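Local coordinates for protein restriction endonuclease EcoP15I, restriction subunit (Escherichia coli, PDB 4ZCF) that cleaves DNA 25-27 base pairs downstream of one of two inversely oriented recognition sites, as the ATP-dependent subunit working with Mod in a type III restriction enzyme, at residues F695-L700 / S793-N798; N751-I756 / G761-V766; H229-P232 / K236-E239; I249-A254 / G259-V264. One frame throughout, in Å; residues are numbered along the deposited sequence.

Contact 1 (F695-L700 / S793-N798); sequences FKSFML and SKYLLN
Y795 of helix 782-798 leans over to helix 688-701 and lays its ring against F698 and S697. With CG anti to the backbone N (chi1 -174°), the phenol is carried out of its own helix toward the other. At the root of the side chain, Y795 CB meets the phenyl ring obliquely, 4.1 Å from F698 CD1. Further along, F698 CB lies over the centre of one face of the ring, its line to the centroid 11° off the normal, and 3.8 Å from Y795 CD2, a CH-pi contact. Y795 CE2 then passes 3.8 Å from F698 CA. At the tip, Y795 OH reaches S697 CB at 3.5 Å; the serine hydroxyl is engaged elsewhere, bonded to S693 O within its own helix. The F698 ring is swung away from this meeting and turns its edge toward the tyrosine face in an offset edge-to-face pair, with planes at 67°. F792 meets the same phenyl ring, and I788 touches the F698 side chain. No hydrogen bond crosses between the segments, so the two helices are held here by dispersion and the weak pull of a pi face on aliphatic and aromatic C-H groups.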
loop_
_atom_site.group_PDB
_atom_site.type_symbol
_atom_site.label_atom_id
_atom_site.label_comp_id
_atom_site.label_asym_id
_atom_site.label_seq_id
_atom_site.Cartn_x
_atom_site.Cartn_y
_atom_site.Cartn_z
ATOM N N PHE C 695 8.965 56.219 7.012
ATOM C CA PHE C 695 9.755 55.066 6.557
ATOM C C PHE C 695 10.683 55.439 5.358
ATOM O O PHE C 695 11.754 54.840 5.200
ATOM C CB PHE C 695 8.855 53.837 6.259
ATOM C CG PHE C 695 9.620 52.612 5.811
ATOM C CD1 PHE C 695 10.374 51.871 6.715
ATOM C CD2 PHE C 695 9.639 52.234 4.473
ATOM C CE1 PHE C 695 11.134 50.776 6.287
ATOM C CE2 PHE C 695 10.402 51.142 4.046
ATOM C CZ PHE C 695 11.144 50.420 4.955
ATOM N N LYS C 696 10.270 56.436 4.540
ATOM C CA LYS C 696 11.024 56.954 3.388
ATOM C C LYS C 696 12.289 57.696 3.867
ATOM O O LYS C 696 13.364 57.486 3.303
ATOM C CB LYS C 696 10.131 57.878 2.527
ATOM C CG LYS C 696 10.814 58.466 1.283
ATOM C CD LYS C 696 9.937 58.417 0.028
ATOM C CE LYS C 696 8.901 59.514 -0.060
ATOM N NZ LYS C 696 8.055 59.372 -1.276
ATOM N N SER C 697 12.153 58.545 4.912
ATOM C CA SER C 697 13.242 59.317 5.519
ATOM C C SER C 697 14.344 58.387 6.025
ATOM O O SER C 697 15.512 58.599 5.685
ATOM C CB SER C 697 12.713 60.195 6.650
ATOM O OG SER C 697 11.788 61.145 6.147
ATOM N N PHE C 698 13.960 57.333 6.792
ATOM C CA PHE C 698 14.864 56.309 7.318
ATOM C C PHE C 698 15.562 55.570 6.154
ATOM O O PHE C 698 16.758 55.275 6.234
ATOM C CB PHE C 698 14.098 55.310 8.222
ATOM C CG PHE C 698 14.597 53.884 8.142
ATOM C CD1 PHE C 698 15.745 53.490 8.825
ATOM C CD2 PHE C 698 13.951 52.946 7.340
ATOM C CE1 PHE C 698 16.246 52.193 8.690
ATOM C CE2 PHE C 698 14.442 51.640 7.227
ATOM C CZ PHE C 698 15.574 51.269 7.915
ATOM N N MET C 699 14.797 55.250 5.097
ATOM C CA MET C 699 15.287 54.539 3.921
ATOM C C MET C 699 16.375 55.303 3.150
ATOM O O MET C 699 17.336 54.684 2.690
ATOM C CB MET C 699 14.111 54.154 3.006
ATOM C CG MET C 699 14.273 52.805 2.360
ATOM S SD MET C 699 14.473 51.451 3.538
ATOM C CE MET C 699 15.317 50.330 2.528
ATOM N N LEU C 700 16.225 56.644 3.032
ATOM C CA LEU C 700 17.155 57.548 2.344
ATOM C C LEU C 700 18.423 57.807 3.186
ATOM O O LEU C 700 19.520 57.864 2.623
ATOM C CB LEU C 700 16.464 58.875 1.969
ATOM C CG LEU C 700 15.322 58.807 0.946
ATOM C CD1 LEU C 700 14.361 59.962 1.121
ATOM C CD2 LEU C 700 15.841 58.767 -0.475
ATOM N N SER C 793 14.057 50.050 13.694
ATOM C CA SER C 793 13.782 49.957 15.132
ATOM C C SER C 793 14.541 51.052 15.895
ATOM O O SER C 793 13.937 51.735 16.733
ATOM C CB SER C 793 14.174 48.581 15.666
ATOM O OG SER C 793 13.071 47.917 16.261
ATOM N N LYS C 794 15.856 51.233 15.582
ATOM C CA LYS C 794 16.726 52.252 16.186
ATOM C C LYS C 794 16.225 53.661 15.842
ATOM O O LYS C 794 16.075 54.494 16.740
ATOM C CB LYS C 794 18.163 52.072 15.716
ATOM N N TYR C 795 15.912 53.896 14.550
ATOM C CA TYR C 795 15.403 55.164 14.033
ATOM C C TYR C 795 14.149 55.569 14.785
ATOM O O TYR C 795 14.051 56.719 15.208
ATOM C CB TYR C 795 15.128 55.056 12.521
ATOM C CG TYR C 795 14.739 56.364 11.866
ATOM C CD1 TYR C 795 13.429 56.835 11.923
ATOM C CD2 TYR C 795 15.667 57.110 11.149
ATOM C CE1 TYR C 795 13.061 58.033 11.314
ATOM C CE2 TYR C 795 15.308 58.305 10.524
ATOM C CZ TYR C 795 14.004 58.762 10.611
ATOM O OH TYR C 795 13.637 59.934 9.998
ATOM N N LEU C 796 13.199 54.616 14.957
ATOM C CA LEU C 796 11.921 54.781 15.663
ATOM C C LEU C 796 12.113 55.228 17.119
ATOM O O LEU C 796 11.358 56.079 17.589
ATOM C CB LEU C 796 11.112 53.486 15.604
ATOM N N LEU C 797 13.134 54.677 17.812
ATOM C CA LEU C 797 13.496 55.017 19.193
ATOM C C LEU C 797 14.071 56.447 19.277
ATOM O O LEU C 797 13.565 57.263 20.052
ATOM C CB LEU C 797 14.508 53.978 19.738
ATOM C CG LEU C 797 15.066 54.172 21.161
ATOM C CD1 LEU C 797 13.973 54.071 22.222
ATOM C CD2 LEU C 797 16.146 53.153 21.457
ATOM N N ASN C 798 15.108 56.740 18.452
ATOM C CA ASN C 798 15.821 58.026 18.357
ATOM C C ASN C 798 14.940 59.230 18.032
ATOM O O ASN C 798 15.284 60.353 18.419
ATOM C CB ASN C 798 16.972 57.941 17.338
ATOM C CG ASN C 798 18.126 57.060 17.755
ATOM O OD1 ASN C 798 18.381 56.827 18.941
ATOM N ND2 ASN C 798 18.886 56.588 16.782
#

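Contact 2 (N751-I756 / G761-V766); sequences NLSQTI and GTLHKV
L763 of helix 760-769 points its two methyl groups at L752, S753 and I756 of helix 745-756 and makes all the close contacts between the segments. The apolar contacts come first. L763 CD2 is shared by two partners: it lies 3.8 Å from L752 CD2, and it meets I756 CD1 tip to tip at 3.5 Å. L752, its CG anti to the backbone N (chi1 -171°), crosses the L763 side chain obliquely. Replacing L763 by an alanine would remove both methyls, and L752 and I756 would probably lose their common partner, with a gap opened between the helices.

The other methyl has a polar neighbour, L763 CD1 lying 3.6 Å from S753 OG. This is mere contact, since the hydroxyl is bonded to L749 O one turn back and so is satisfied within its own helix.

Backbone bonds set the frame on each side. L752 O accepts from both T755 N at 2.9 Å and I756 N at 3.1 Å, while K765 N bonds to G761 O on the second helix. L763 CD2 also meets F695 of helix 688-701, which V766 touches too. H764 packs edge-to-face with F532 of a neighbouring subunit.

The axes of segments 751-756 and 761-766 approach to 10.8 Å, with N-to-C directions 114° apart. Two consecutive helices, joined by a short connection and packed crosswise through a buried leucine, form a helical corner resembling an alpha-alpha corner.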
loop_
_atom_site.group_PDB
_atom_site.type_symbol
_atom_site.label_atom_id
_atom_site.label_comp_id
_atom_site.label_asym_id
_atom_site.label_seq_id
_atom_site.Cartn_x
_atom_site.Cartn_y
_atom_site.Cartn_z
ATOM N N ASN C 751 8.311 38.719 3.372
ATOM C CA ASN C 751 9.225 38.445 4.488
ATOM C C ASN C 751 9.502 39.727 5.291
ATOM O O ASN C 751 9.660 39.666 6.519
ATOM C CB ASN C 751 10.532 37.847 3.961
ATOM N N LEU C 752 9.535 40.888 4.590
ATOM C CA LEU C 752 9.762 42.211 5.185
ATOM C C LEU C 752 8.564 42.650 6.055
ATOM O O LEU C 752 8.759 42.874 7.245
ATOM C CB LEU C 752 10.129 43.256 4.101
ATOM C CG LEU C 752 10.615 44.641 4.574
ATOM C CD1 LEU C 752 11.927 44.555 5.322
ATOM C CD2 LEU C 752 10.729 45.612 3.420
ATOM N N SER C 753 7.328 42.684 5.489
ATOM C CA SER C 753 6.064 43.032 6.189
ATOM C C SER C 753 5.898 42.271 7.501
ATOM O O SER C 753 5.512 42.866 8.507
ATOM C CB SER C 753 4.849 42.728 5.314
ATOM O OG SER C 753 4.962 43.246 4.001
ATOM N N GLN C 754 6.196 40.953 7.481
ATOM C CA GLN C 754 6.087 40.032 8.611
ATOM C C GLN C 754 7.075 40.341 9.724
ATOM O O GLN C 754 6.885 39.876 10.852
ATOM C CB GLN C 754 6.267 38.598 8.129
ATOM N N THR C 755 8.119 41.134 9.424
ATOM C CA THR C 755 9.142 41.497 10.398
ATOM C C THR C 755 9.032 42.920 10.966
ATOM O O THR C 755 9.279 43.106 12.164
ATOM C CB THR C 755 10.526 41.279 9.801
ATOM N N ILE C 756 8.609 43.895 10.174
ATOM C CA ILE C 756 8.777 45.283 10.588
ATOM C C ILE C 756 7.641 46.065 11.244
ATOM O O ILE C 756 7.853 47.210 11.585
ATOM C CB ILE C 756 9.355 46.162 9.472
ATOM C CG1 ILE C 756 8.574 45.984 8.191
ATOM C CG2 ILE C 756 10.800 45.822 9.229
ATOM C CD1 ILE C 756 8.962 46.962 7.120
ATOM N N GLY C 761 1.823 47.532 0.450
ATOM C CA GLY C 761 1.620 48.658 -0.454
ATOM C C GLY C 761 2.451 49.885 -0.148
ATOM O O GLY C 761 2.896 50.569 -1.071
ATOM N N THR C 762 2.658 50.186 1.148
ATOM C CA THR C 762 3.445 51.354 1.562
ATOM C C THR C 762 4.962 51.123 1.426
ATOM O O THR C 762 5.694 52.081 1.187
ATOM C CB THR C 762 2.974 51.903 2.905
ATOM O OG1 THR C 762 3.252 50.937 3.911
ATOM C CG2 THR C 762 1.483 52.275 2.899
ATOM N N LEU C 763 5.414 49.849 1.551
ATOM C CA LEU C 763 6.804 49.422 1.379
ATOM C C LEU C 763 7.123 49.473 -0.114
ATOM O O LEU C 763 8.197 49.917 -0.511
ATOM C CB LEU C 763 7.001 47.971 1.880
ATOM C CG LEU C 763 7.015 47.723 3.382
ATOM C CD1 LEU C 763 6.986 46.243 3.698
ATOM C CD2 LEU C 763 8.201 48.378 4.030
ATOM N N HIS C 764 6.179 49.016 -0.937
ATOM C CA HIS C 764 6.294 49.019 -2.387
ATOM C C HIS C 764 6.298 50.461 -2.941
ATOM O O HIS C 764 7.039 50.752 -3.874
ATOM C CB HIS C 764 5.152 48.184 -2.980
ATOM C CG HIS C 764 5.047 48.253 -4.463
ATOM N ND1 HIS C 764 5.999 47.672 -5.283
ATOM C CD2 HIS C 764 4.087 48.816 -5.231
ATOM C CE1 HIS C 764 5.602 47.914 -6.520
ATOM N NE2 HIS C 764 4.451 48.597 -6.539
ATOM N N LYS C 765 5.473 51.351 -2.358
ATOM C CA LYS C 765 5.353 52.754 -2.765
ATOM C C LYS C 765 6.664 53.519 -2.560
ATOM O O LYS C 765 7.098 54.220 -3.475
ATOM C CB LYS C 765 4.184 53.452 -2.046
ATOM C CG LYS C 765 2.855 53.330 -2.779
ATOM C CD LYS C 765 1.684 53.776 -1.901
ATOM C CE LYS C 765 0.370 53.130 -2.276
ATOM N NZ LYS C 765 -0.147 53.598 -3.592
ATOM N N VAL C 766 7.295 53.370 -1.374
ATOM C CA VAL C 766 8.566 54.013 -1.052
ATOM C C VAL C 766 9.682 53.490 -1.960
ATOM O O VAL C 766 10.344 54.300 -2.609
ATOM C CB VAL C 766 8.944 54.013 0.452
ATOM C CG1 VAL C 766 7.999 54.885 1.261
ATOM C CG2 VAL C 766 8.998 52.606 1.025
#

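Contact 3 (H229-P232 / K236-E239); sequences HRFP and KTWE. With nucleotides of chain D.
F231 and W238 bring the backbones to within 5.6 Å, CA to CA, where the loop 229-232 turns back against the first turn of helix 236-242. F231 CB lies 4.1 Å from W238 CE3, at the edge of the indole, while F231 CD2 touches T237 CG2 at 3.6 Å. With its methyl anti to the backbone N, T237 turns OG1 to the DNA: OG1 donates to OP1 of DT20 of chain D at 2.9 Å, and T237 N reaches that same OP1 at 3.2 Å (N-H...O angle 146°). A water completes the grip, donating to P232 O at 2.7 Å and to OP1 of DT20, and accepting from W238 N at 2.9 Å. The helix N-terminus thus grips the DNA backbone, and its dipole may add to the attraction. T237 OG1 is also hydrogen-bonded to N192; a valine here would lack the hydroxyl and would probably cost OP1 one of its three bonds and leave N192 ND2 without this partner. The loop leaves strand 222-226 through what is probably the D-E-x-H motif (D226 to H229) of superfamily 2 helicases. F231 packs on S188 of helix 188-191 and, like W238, on I225 of that strand.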
loop_
_atom_site.group_PDB
_atom_site.type_symbol
_atom_site.label_atom_id
_atom_site.label_comp_id
_atom_site.label_asym_id
_atom_site.label_seq_id
_atom_site.Cartn_x
_atom_site.Cartn_y
_atom_site.Cartn_z
ATOM N N HIS C 229 28.543 11.000 18.447
ATOM C CA HIS C 229 29.356 10.080 19.230
ATOM C C HIS C 229 28.940 8.618 19.012
ATOM O O HIS C 229 29.657 7.712 19.434
ATOM C CB HIS C 229 29.284 10.454 20.722
ATOM C CG HIS C 229 27.910 10.399 21.326
ATOM N ND1 HIS C 229 27.538 9.375 22.184
ATOM C CD2 HIS C 229 26.886 11.284 21.236
ATOM C CE1 HIS C 229 26.303 9.659 22.573
ATOM N NE2 HIS C 229 25.868 10.800 22.031
ATOM N N ARG C 230 27.782 8.396 18.370
ATOM C CA ARG C 230 27.230 7.080 18.081
ATOM C C ARG C 230 27.516 6.659 16.637
ATOM O O ARG C 230 27.079 5.595 16.182
ATOM C CB ARG C 230 25.742 7.048 18.419
ATOM C CG ARG C 230 25.474 6.864 19.908
ATOM C CD ARG C 230 23.978 6.906 20.169
ATOM N NE ARG C 230 23.559 6.143 21.347
ATOM C CZ ARG C 230 23.472 4.817 21.401
ATOM N NH1 ARG C 230 23.819 4.076 20.356
ATOM N NH2 ARG C 230 23.074 4.219 22.516
ATOM N N PHE C 231 28.313 7.481 15.948
ATOM C CA PHE C 231 28.761 7.276 14.570
ATOM C C PHE C 231 30.288 7.470 14.562
ATOM O O PHE C 231 30.759 8.502 14.072
ATOM C CB PHE C 231 28.067 8.277 13.621
ATOM C CG PHE C 231 26.555 8.238 13.618
ATOM C CD1 PHE C 231 25.821 8.922 14.585
ATOM C CD2 PHE C 231 25.864 7.572 12.616
ATOM C CE1 PHE C 231 24.428 8.902 14.567
ATOM C CE2 PHE C 231 24.472 7.565 12.595
ATOM C CZ PHE C 231 23.765 8.233 13.568
ATOM N N PRO C 232 31.085 6.535 15.159
ATOM C CA PRO C 232 32.553 6.733 15.177
ATOM C C PRO C 232 33.174 6.671 13.780
ATOM O O PRO C 232 33.114 5.633 13.128
ATOM C CB PRO C 232 33.069 5.639 16.127
ATOM C CG PRO C 232 31.834 4.955 16.700
ATOM C CD PRO C 232 30.703 5.246 15.784
ATOM N N LYS C 236 32.007 1.274 10.519
ATOM C CA LYS C 236 31.068 0.917 9.455
ATOM C C LYS C 236 29.982 1.940 9.160
ATOM O O LYS C 236 29.904 2.389 8.010
ATOM C CB LYS C 236 30.467 -0.485 9.686
ATOM C CG LYS C 236 29.581 -0.992 8.546
ATOM C CD LYS C 236 30.329 -1.850 7.519
ATOM C CE LYS C 236 29.564 -2.011 6.223
ATOM N NZ LYS C 236 28.275 -2.744 6.399
ATOM N N THR C 237 29.136 2.291 10.159
ATOM C CA THR C 237 28.035 3.246 9.974
ATOM C C THR C 237 28.500 4.518 9.258
ATOM O O THR C 237 27.901 4.901 8.242
ATOM C CB THR C 237 27.287 3.555 11.292
ATOM O OG1 THR C 237 27.032 2.350 12.021
ATOM C CG2 THR C 237 25.972 4.292 11.054
ATOM N N TRP C 238 29.591 5.146 9.776
ATOM C CA TRP C 238 30.150 6.361 9.183
ATOM C C TRP C 238 30.638 6.148 7.753
ATOM O O TRP C 238 30.405 7.018 6.911
ATOM C CB TRP C 238 31.242 6.997 10.058
ATOM C CG TRP C 238 31.670 8.327 9.514
ATOM C CD1 TRP C 238 32.704 8.561 8.657
ATOM C CD2 TRP C 238 30.954 9.563 9.621
ATOM N NE1 TRP C 238 32.702 9.874 8.257
ATOM C CE2 TRP C 238 31.646 10.518 8.845
ATOM C CE3 TRP C 238 29.813 9.971 10.333
ATOM C CZ2 TRP C 238 31.242 11.853 8.764
ATOM C CZ3 TRP C 238 29.415 11.298 10.256
ATOM C CH2 TRP C 238 30.125 12.222 9.477
ATOM N N GLU C 239 31.301 5.003 7.474
ATOM C CA GLU C 239 31.818 4.709 6.131
ATOM C C GLU C 239 30.708 4.591 5.099
ATOM O O GLU C 239 30.907 5.007 3.958
ATOM C CB GLU C 239 32.782 3.506 6.107
ATOM C CG GLU C 239 34.081 3.698 6.887
ATOM C CD GLU C 239 35.043 4.785 6.435
ATOM O OE1 GLU C 239 35.662 4.624 5.359
ATOM O OE2 GLU C 239 35.226 5.767 7.191
ATOM P P DT D 20 29.641 1.016 14.105
ATOM O OP1 DT D 20 29.618 2.264 13.317
ATOM O OP2 DT D 20 30.903 0.247 14.187
ATOM O "O5'" DT D 20 29.152 1.329 15.593
ATOM C "C5'" DT D 20 28.032 2.173 15.795
ATOM C "C4'" DT D 20 27.665 2.211 17.264
ATOM O "O4'" DT D 20 27.381 0.862 17.715
ATOM C "C3'" DT D 20 28.749 2.773 18.177
ATOM O "O3'" DT D 20 28.204 3.795 18.985
ATOM C "C2'" DT D 20 29.227 1.596 19.016
ATOM C "C1'" DT D 20 28.071 0.603 18.923
ATOM N N1 DT D 20 28.472 -0.856 19.018
ATOM C C2 DT D 20 28.030 -1.611 20.097
ATOM O O2 DT D 20 27.311 -1.181 20.991
ATOM N N3 DT D 20 28.464 -2.920 20.086
ATOM C C4 DT D 20 29.296 -3.531 19.153
ATOM O O4 DT D 20 29.600 -4.715 19.326
ATOM C C5 DT D 20 29.722 -2.676 18.054
ATOM C C7 DT D 20 30.602 -3.180 16.947
ATOM C C6 DT D 20 29.300 -1.406 18.051
ATOM P P DA D 19 29.450 -4.635 11.014
ATOM O OP1 DA D 19 29.176 -4.363 9.567
ATOM O OP2 DA D 19 30.793 -5.121 11.426
ATOM O "O5'" DA D 19 29.160 -3.336 11.916
ATOM C "C5'" DA D 19 28.083 -2.476 11.638
ATOM C "C4'" DA D 19 27.425 -2.014 12.912
ATOM O "O4'" DA D 19 26.819 -3.121 13.602
ATOM C "C3'" DA D 19 28.276 -1.324 13.962
ATOM O "O3'" DA D 19 28.510 0.032 13.524
ATOM C "C2'" DA D 19 27.294 -1.388 15.132
ATOM C "C1'" DA D 19 26.493 -2.669 14.896
ATOM N N9 DA D 19 26.742 -3.759 15.842
ATOM C C8 DA D 19 27.543 -4.862 15.651
ATOM N N7 DA D 19 27.531 -5.711 16.652
ATOM C C5 DA D 19 26.702 -5.111 17.586
ATOM C C6 DA D 19 26.273 -5.498 18.876
ATOM N N6 DA D 19 26.666 -6.640 19.430
ATOM N N1 DA D 19 25.427 -4.691 19.571
ATOM C C2 DA D 19 25.008 -3.548 18.995
ATOM N N3 DA D 19 25.352 -3.067 17.780
ATOM C C4 DA D 19 26.201 -3.903 17.113
HETATM O O HOH W 1 30.629 4.710 12.453
#

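Contact 4 (I249-A254 / G259-V264); sequences IIRYGA and GYKNLV
R251 reaches G259, Y260 and K261 through a chain whose CG stands beside the backbone N (chi1 -48°) and which is extended at chi2 but bends at chi3 (-63°), carrying the guanidinium from strand 248-253 to the loop before strand 263-267. The CA atoms of R251 and Y260 remain 9.5 Å apart, so the long arginine chain covers most of the distance, and NH2 does the touching. R251 NH2 gives a weak hydrogen bond to G259 O, 3.4 Å long and bent to 133° at the hydrogen. Y260 CA lies in the guanidinium plane at its edge, 3.8 Å from R251 NH2. Over one face comes K261 CG, 4.0 Å from R251 NH2; the lysine chain then bends at chi2 and leads its end away, which keeps K261 NZ 6.8 Å from R251 NH1.

Strands 248-253, 79-84 and 263-267 are neighbours in the parallel sheet of the helicase-like, P-loop NTPase domain, and R251 joins the first to the loop leading into the last, an edge strand. Its stronger partner lies outside both segments: D81 of strand 79-84 forms a salt bridge with R251 NE through one carboxylate oxygen and accepts from K261 N with the other. The buried positive charge is therefore likely to be balanced mainly by D81, while the carbonyl of G259 adds a minor, poorly aligned attraction.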
loop_
_atom_site.group_PDB
_atom_site.type_symbol
_atom_site.label_atom_id
_atom_site.label_comp_id
_atom_site.label_asym_id
_atom_site.label_seq_id
_atom_site.Cartn_x
_atom_site.Cartn_y
_atom_site.Cartn_z
ATOM N N ILE C 249 27.917 18.061 5.866
ATOM C CA ILE C 249 27.406 17.286 6.998
ATOM C C ILE C 249 27.375 18.144 8.279
ATOM O O ILE C 249 28.426 18.596 8.736
ATOM C CB ILE C 249 28.187 15.945 7.180
ATOM C CG1 ILE C 249 28.062 15.023 5.936
ATOM C CG2 ILE C 249 27.759 15.212 8.441
ATOM C CD1 ILE C 249 29.296 14.263 5.617
ATOM N N ILE C 250 26.175 18.343 8.869
ATOM C CA ILE C 250 26.035 19.120 10.103
ATOM C C ILE C 250 25.736 18.184 11.284
ATOM O O ILE C 250 24.654 17.600 11.321
ATOM C CB ILE C 250 25.065 20.343 10.004
ATOM C CG1 ILE C 250 25.098 21.044 8.618
ATOM C CG2 ILE C 250 25.425 21.350 11.099
ATOM C CD1 ILE C 250 24.155 20.533 7.547
ATOM N N ARG C 251 26.712 18.016 12.224
ATOM C CA ARG C 251 26.613 17.105 13.384
ATOM C C ARG C 251 26.119 17.828 14.625
ATOM O O ARG C 251 26.615 18.911 14.945
ATOM C CB ARG C 251 27.938 16.386 13.680
ATOM C CG ARG C 251 28.627 15.735 12.472
ATOM C CD ARG C 251 29.857 14.917 12.878
ATOM N NE ARG C 251 30.908 15.739 13.493
ATOM C CZ ARG C 251 32.022 15.267 14.050
ATOM N NH1 ARG C 251 32.268 13.961 14.065
ATOM N NH2 ARG C 251 32.903 16.100 14.596
ATOM N N TYR C 252 25.149 17.228 15.333
ATOM C CA TYR C 252 24.517 17.852 16.499
ATOM C C TYR C 252 24.529 16.952 17.681
ATOM O O TYR C 252 24.028 15.823 17.609
ATOM C CB TYR C 252 23.055 18.228 16.191
ATOM C CG TYR C 252 22.915 19.321 15.156
ATOM C CD1 TYR C 252 22.953 19.026 13.795
ATOM C CD2 TYR C 252 22.671 20.639 15.535
ATOM C CE1 TYR C 252 22.780 20.019 12.838
ATOM C CE2 TYR C 252 22.510 21.645 14.583
ATOM C CZ TYR C 252 22.588 21.332 13.236
ATOM O OH TYR C 252 22.456 22.307 12.287
ATOM N N GLY C 253 25.039 17.467 18.785
ATOM C CA GLY C 253 25.077 16.691 20.009
ATOM C C GLY C 253 25.773 17.369 21.156
ATOM O O GLY C 253 26.223 18.510 21.047
ATOM N N ALA C 254 25.855 16.640 22.263
ATOM C CA ALA C 254 26.484 17.071 23.498
ATOM C C ALA C 254 27.843 16.364 23.682
ATOM O O ALA C 254 28.648 16.790 24.519
ATOM C CB ALA C 254 25.559 16.753 24.652
ATOM N N GLY C 259 36.639 14.369 18.787
ATOM C CA GLY C 259 36.939 15.766 18.521
ATOM C C GLY C 259 35.955 16.427 17.576
ATOM O O GLY C 259 34.812 15.974 17.418
ATOM N N TYR C 260 36.408 17.526 16.963
ATOM C CA TYR C 260 35.645 18.348 16.044
ATOM C C TYR C 260 36.248 18.334 14.665
ATOM O O TYR C 260 37.379 17.887 14.467
ATOM C CB TYR C 260 35.583 19.807 16.555
ATOM C CG TYR C 260 35.029 19.973 17.956
ATOM C CD1 TYR C 260 33.664 19.848 18.207
ATOM C CD2 TYR C 260 35.858 20.330 19.017
ATOM C CE1 TYR C 260 33.146 20.007 19.494
ATOM C CE2 TYR C 260 35.350 20.503 20.306
ATOM C CZ TYR C 260 33.994 20.330 20.544
ATOM O OH TYR C 260 33.482 20.495 21.813
ATOM N N LYS C 261 35.491 18.859 13.706
ATOM C CA LYS C 261 35.917 19.043 12.328
ATOM C C LYS C 261 35.907 20.545 12.069
ATOM O O LYS C 261 36.967 21.118 11.822
ATOM C CB LYS C 261 35.061 18.231 11.342
ATOM C CG LYS C 261 35.259 16.715 11.477
ATOM C CD LYS C 261 36.392 16.193 10.602
ATOM C CE LYS C 261 37.078 14.987 11.198
ATOM N NZ LYS C 261 37.846 14.228 10.174
ATOM N N ASN C 262 34.754 21.199 12.240
ATOM C CA ASN C 262 34.601 22.649 12.120
ATOM C C ASN C 262 33.605 23.106 13.188
ATOM O O ASN C 262 32.406 23.165 12.924
ATOM C CB ASN C 262 34.165 23.053 10.702
ATOM C CG ASN C 262 35.256 22.905 9.663
ATOM O OD1 ASN C 262 36.244 23.636 9.666
ATOM N ND2 ASN C 262 35.107 21.967 8.745
ATOM N N LEU C 263 34.093 23.358 14.421
ATOM C CA LEU C 263 33.224 23.779 15.517
ATOM C C LEU C 263 32.747 25.196 15.295
ATOM O O LEU C 263 33.538 26.142 15.259
ATOM C CB LEU C 263 33.839 23.565 16.905
ATOM C CG LEU C 263 32.965 23.979 18.094
ATOM C CD1 LEU C 263 31.678 23.168 18.157
ATOM C CD2 LEU C 263 33.723 23.858 19.396
ATOM N N VAL C 264 31.435 25.317 15.097
ATOM C CA VAL C 264 30.758 26.550 14.751
ATOM C C VAL C 264 29.936 27.138 15.914
ATOM O O VAL C 264 29.806 28.362 16.017
ATOM C CB VAL C 264 29.988 26.285 13.432
ATOM C CG1 VAL C 264 28.472 26.323 13.581
ATOM C CG2 VAL C 264 30.476 27.178 12.318
#

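Contacts 3 and 4 come first along the chain and belong to the helicase-like region; their centres lie 14 Å apart, and they touch where W238 packs on I249. Both belong to one parallel sheet and its connections: contact 3 follows strand 222-226, and contact 4 includes strands 248-253 and 263-267, so DNA-backbone binding and the AMP pocket are close neighbours in one fold. Contacts 1 and 2 lie in a later helical region, with contact 2 nested in the loop closed by contact 1. Their centres are also 14 Å apart, and F695 of contact 1 packs on L763 and V766 of contact 2. The two pairs are separated by 38 to 52 Å between centres.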